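TetR family transcriptional regulator (Mycobacterium smegmatis, PDB 5XS9) probably binds DNA as a TetR-type transcriptional regulator and controls genes of biotin metabolism. Local coordinates at residues A22-A30 against L40-L51. Sequence-based numbering, arbitrary orientation.
Sequences ADLTMRRLA and LYWHFANKQELL
M26 carries the contact with its methyl group, which sits over one face of the Y41 ring, close to its centre. This is a CH-pi contact: M26 CE lies 3.7 Å from the ring centroid, 13° off the ring normal. The sulfur stands farther off and oblique to the same ring, a Met-aromatic contact. M26 chi2 and chi3 (both -79°) bend the chain and bring CE between L40, Y41 and F44. The fit is tight, with M26 CE only 3.4 Å from L40 CB. The Y41 hydroxyl oxygen lies against M26 CB.

Leucine branches make most of the other apolar contacts. L40 CD1 packs on the first turn of helix 26-33, 3.8 Å from L29 CB, and also reaches A30. The same methyl stands against a backbone carbonyl, with L40 CD1 3.2 Å from M26 O. L29 and L50 meet tip to tip through their CD2 atoms. L50 CD2 also touches M26 SD at 3.9 Å. L24 bridges L50 and L51, with L24 CD2 3.6 Å from L51 CD2. L24 also touches A12 of helix 5-19, and F44 packs on V8 of that helix.

No hydrogen bond crosses between the segments; the two side-chain caps are local. T25 OG1 N-caps helix 26-33 by accepting from R28 N (3.0 Å). N46 OD1 N-caps helix 47-58 by accepting from E49 N, nearly along the C=O axis. K47 crosses the boundary with its aliphatic part, CD lying against L24 O.

In the family's helix-turn-helix domain, this contact joins the start of helix 26-33 to the start of helix 47-58 and the turn before it. Its chemistry implies cohesion by apolar packing, while each helix start is capped by a side chain of its own segment.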
loop_
_atom_site.group_PDB
_atom_site.type_symbol
_atom_site.label_atom_id
_atom_site.label_comp_id
_atom_site.label_asym_id
_atom_site.label_seq_id
_atom_site.Cartn_x
_atom_site.Cartn_y
_atom_site.Cartn_z
ATOM N N ALA A 22 -5.572 -14.705 -2.977
ATOM C CA ALA A 22 -6.936 -15.132 -2.608
ATOM C C ALA A 22 -7.089 -16.687 -2.503
ATOM O O ALA A 22 -7.810 -17.184 -1.659
ATOM C CB ALA A 22 -7.969 -14.511 -3.570
ATOM N N ASP A 23 -6.343 -17.424 -3.312
ATOM C CA ASP A 23 -6.359 -18.878 -3.319
ATOM C C ASP A 23 -5.475 -19.510 -2.269
ATOM O O ASP A 23 -5.502 -20.705 -2.136
ATOM C CB ASP A 23 -5.887 -19.387 -4.689
ATOM C CG ASP A 23 -6.991 -19.365 -5.740
ATOM O OD1 ASP A 23 -6.821 -20.035 -6.777
ATOM O OD2 ASP A 23 -8.023 -18.701 -5.505
ATOM N N LEU A 24 -4.647 -18.737 -1.561
ATOM C CA LEU A 24 -3.846 -19.292 -0.475
ATOM C C LEU A 24 -4.677 -19.364 0.787
ATOM O O LEU A 24 -4.748 -18.402 1.537
ATOM C CB LEU A 24 -2.618 -18.472 -0.192
ATOM C CG LEU A 24 -1.725 -18.945 0.936
ATOM C CD1 LEU A 24 -1.262 -20.382 0.714
ATOM C CD2 LEU A 24 -0.545 -18.004 0.984
ATOM N N THR A 25 -5.286 -20.522 0.993
ATOM C CA THR A 25 -6.080 -20.825 2.197
ATOM C C THR A 25 -5.561 -22.104 2.801
ATOM O O THR A 25 -4.893 -22.857 2.123
ATOM C CB THR A 25 -7.567 -21.051 1.869
ATOM O OG1 THR A 25 -7.699 -22.205 1.031
ATOM C CG2 THR A 25 -8.188 -19.822 1.167
ATOM N N MET A 26 -5.880 -22.334 4.069
ATOM C CA MET A 26 -5.484 -23.538 4.745
ATOM C C MET A 26 -6.120 -24.777 4.073
ATOM O O MET A 26 -5.454 -25.826 3.918
ATOM C CB MET A 26 -5.819 -23.428 6.238
ATOM C CG MET A 26 -4.980 -22.368 6.993
ATOM S SD MET A 26 -3.333 -22.954 7.379
ATOM C CE MET A 26 -3.408 -24.013 8.810
ATOM N N ARG A 27 -7.378 -24.671 3.646
ATOM C CA ARG A 27 -8.016 -25.833 2.964
ATOM C C ARG A 27 -7.338 -26.108 1.621
ATOM O O ARG A 27 -7.077 -27.250 1.309
ATOM C CB ARG A 27 -9.527 -25.692 2.802
ATOM C CG ARG A 27 -9.966 -24.702 1.739
ATOM C CD ARG A 27 -11.458 -24.400 1.787
ATOM N NE ARG A 27 -11.757 -23.105 1.149
ATOM C CZ ARG A 27 -11.503 -21.902 1.681
ATOM N NH1 ARG A 27 -10.906 -21.761 2.878
ATOM N NH2 ARG A 27 -11.845 -20.811 1.012
ATOM N N ARG A 28 -6.972 -25.068 0.867
ATOM C CA ARG A 28 -6.257 -25.312 -0.407
ATOM C C ARG A 28 -4.864 -25.901 -0.187
ATOM O O ARG A 28 -4.417 -26.781 -0.913
ATOM C CB ARG A 28 -6.145 -24.003 -1.224
ATOM C CG ARG A 28 -5.352 -24.151 -2.517
ATOM C CD ARG A 28 -6.190 -24.847 -3.539
ATOM N NE ARG A 28 -5.431 -25.112 -4.754
ATOM C CZ ARG A 28 -5.504 -24.409 -5.885
ATOM N NH1 ARG A 28 -6.298 -23.331 -6.022
ATOM N NH2 ARG A 28 -4.764 -24.799 -6.915
ATOM N N LEU A 29 -4.179 -25.400 0.834
ATOM C CA LEU A 29 -2.843 -25.863 1.143
ATOM C C LEU A 29 -2.911 -27.361 1.484
ATOM O O LEU A 29 -2.065 -28.124 1.030
ATOM C CB LEU A 29 -2.284 -25.097 2.351
ATOM C CG LEU A 29 -0.838 -25.380 2.739
ATOM C CD1 LEU A 29 0.173 -25.279 1.564
ATOM C CD2 LEU A 29 -0.531 -24.451 3.889
ATOM N N ALA A 30 -3.883 -27.751 2.321
ATOM C CA ALA A 30 -4.041 -29.181 2.686
ATOM C C ALA A 30 -4.312 -30.054 1.455
ATOM O O ALA A 30 -3.745 -31.132 1.322
ATOM C CB ALA A 30 -5.120 -29.386 3.711
ATOM N N LEU A 40 -2.367 -29.280 9.271
ATOM C CA LEU A 40 -1.713 -27.970 9.118
ATOM C C LEU A 40 -1.805 -27.196 10.395
ATOM O O LEU A 40 -0.926 -26.329 10.722
ATOM C CB LEU A 40 -2.398 -27.203 8.002
ATOM C CG LEU A 40 -2.336 -27.826 6.622
ATOM C CD1 LEU A 40 -3.001 -26.856 5.699
ATOM C CD2 LEU A 40 -0.935 -28.109 6.150
ATOM N N TYR A 41 -2.854 -27.468 11.163
ATOM C CA TYR A 41 -3.055 -26.744 12.404
ATOM C C TYR A 41 -2.044 -27.106 13.528
ATOM O O TYR A 41 -2.081 -26.530 14.617
ATOM C CB TYR A 41 -4.500 -26.811 12.835
ATOM C CG TYR A 41 -5.371 -25.998 11.907
ATOM C CD1 TYR A 41 -6.030 -26.601 10.825
ATOM C CD2 TYR A 41 -5.432 -24.619 12.013
ATOM C CE1 TYR A 41 -6.795 -25.866 9.934
ATOM C CE2 TYR A 41 -6.191 -23.877 11.124
ATOM C CZ TYR A 41 -6.897 -24.513 10.088
ATOM O OH TYR A 41 -7.670 -23.777 9.206
ATOM N N TRP A 42 -1.158 -28.046 13.235
ATOM C CA TRP A 42 -0.047 -28.374 14.098
ATOM C C TRP A 42 1.084 -27.397 13.830
ATOM O O TRP A 42 1.926 -27.245 14.662
ATOM C CB TRP A 42 0.403 -29.843 13.885
ATOM C CG TRP A 42 -0.530 -30.790 14.535
ATOM C CD1 TRP A 42 -1.583 -31.408 13.960
ATOM C CD2 TRP A 42 -0.551 -31.159 15.914
ATOM N NE1 TRP A 42 -2.267 -32.156 14.888
ATOM C CE2 TRP A 42 -1.637 -32.039 16.093
ATOM C CE3 TRP A 42 0.253 -30.850 17.012
ATOM C CZ2 TRP A 42 -1.957 -32.598 17.327
ATOM C CZ3 TRP A 42 -0.056 -31.423 18.248
ATOM C CH2 TRP A 42 -1.157 -32.290 18.386
ATOM N N HIS A 43 1.075 -26.733 12.678
ATOM C CA HIS A 43 2.133 -25.794 12.316
ATOM C C HIS A 43 1.694 -24.366 12.375
ATOM O O HIS A 43 2.507 -23.531 12.654
ATOM C CB HIS A 43 2.603 -26.100 10.920
ATOM C CG HIS A 43 3.241 -27.427 10.814
ATOM N ND1 HIS A 43 4.468 -27.692 11.378
ATOM C CD2 HIS A 43 2.810 -28.586 10.275
ATOM C CE1 HIS A 43 4.791 -28.946 11.140
ATOM N NE2 HIS A 43 3.808 -29.508 10.464
ATOM N N PHE A 44 0.421 -24.084 12.066
ATOM C CA PHE A 44 -0.118 -22.749 12.139
ATOM C C PHE A 44 -1.457 -22.782 12.752
ATOM O O PHE A 44 -2.273 -23.603 12.380
ATOM C CB PHE A 44 -0.245 -22.203 10.732
ATOM C CG PHE A 44 1.032 -22.268 9.948
ATOM C CD1 PHE A 44 2.101 -21.451 10.296
ATOM C CD2 PHE A 44 1.160 -23.127 8.873
ATOM C CE1 PHE A 44 3.275 -21.498 9.580
ATOM C CE2 PHE A 44 2.328 -23.171 8.164
ATOM C CZ PHE A 44 3.376 -22.361 8.527
ATOM N N ALA A 45 -1.709 -21.881 13.678
ATOM C CA ALA A 45 -2.990 -21.814 14.325
ATOM C C ALA A 45 -4.074 -21.242 13.444
ATOM O O ALA A 45 -5.250 -21.535 13.683
ATOM C CB ALA A 45 -2.912 -21.057 15.620
ATOM N N ASN A 46 -3.718 -20.459 12.428
ATOM C CA ASN A 46 -4.719 -19.749 11.644
ATOM C C ASN A 46 -4.094 -19.237 10.386
ATOM O O ASN A 46 -2.880 -19.341 10.216
ATOM C CB ASN A 46 -5.396 -18.626 12.438
ATOM C CG ASN A 46 -4.401 -17.627 13.012
ATOM O OD1 ASN A 46 -3.468 -17.165 12.350
ATOM N ND2 ASN A 46 -4.561 -17.342 14.270
ATOM N N LYS A 47 -4.922 -18.752 9.465
ATOM C CA LYS A 47 -4.406 -18.271 8.197
ATOM C C LYS A 47 -3.416 -17.094 8.354
ATOM O O LYS A 47 -2.467 -16.998 7.585
ATOM C CB LYS A 47 -5.514 -17.849 7.255
ATOM C CG LYS A 47 -4.940 -17.382 5.899
ATOM C CD LYS A 47 -5.736 -17.707 4.638
ATOM C CE LYS A 47 -6.669 -16.601 4.245
ATOM N NZ LYS A 47 -7.447 -16.248 5.460
ATOM N N GLN A 48 -3.607 -16.224 9.340
ATOM C CA GLN A 48 -2.661 -15.109 9.544
ATOM C C GLN A 48 -1.295 -15.579 9.935
ATOM O O GLN A 48 -0.332 -14.936 9.576
ATOM C CB GLN A 48 -3.095 -14.117 10.632
ATOM C CG GLN A 48 -4.487 -13.579 10.447
ATOM C CD GLN A 48 -5.519 -14.506 11.093
ATOM O OE1 GLN A 48 -6.210 -15.266 10.400
ATOM N NE2 GLN A 48 -5.594 -14.477 12.440
ATOM N N GLU A 49 -1.174 -16.671 10.708
ATOM C CA GLU A 49 0.144 -17.195 10.986
ATOM C C GLU A 49 0.703 -17.816 9.774
ATOM O O GLU A 49 1.894 -17.755 9.566
ATOM C CB GLU A 49 0.114 -18.245 12.130
ATOM C CG GLU A 49 -0.184 -17.632 13.504
ATOM C CD GLU A 49 -0.070 -18.645 14.670
ATOM O OE1 GLU A 49 0.387 -19.835 14.531
ATOM O OE2 GLU A 49 -0.468 -18.207 15.741
ATOM N N LEU A 50 -0.127 -18.475 8.953
ATOM C CA LEU A 50 0.423 -19.081 7.736
ATOM C C LEU A 50 0.942 -17.957 6.841
ATOM O O LEU A 50 2.014 -18.038 6.290
ATOM C CB LEU A 50 -0.638 -19.861 6.965
ATOM C CG LEU A 50 -0.251 -20.286 5.526
ATOM C CD1 LEU A 50 0.948 -21.186 5.538
ATOM C CD2 LEU A 50 -1.399 -20.903 4.754
ATOM N N LEU A 51 0.159 -16.910 6.671
ATOM C CA LEU A 51 0.607 -15.808 5.788
ATOM C C LEU A 51 1.890 -15.173 6.292
ATOM O O LEU A 51 2.776 -14.873 5.480
ATOM C CB LEU A 51 -0.505 -14.773 5.610
ATOM C CG LEU A 51 -1.726 -15.269 4.824
ATOM C CD1 LEU A 51 -2.905 -14.275 4.970
ATOM C CD2 LEU A 51 -1.393 -15.477 3.378
#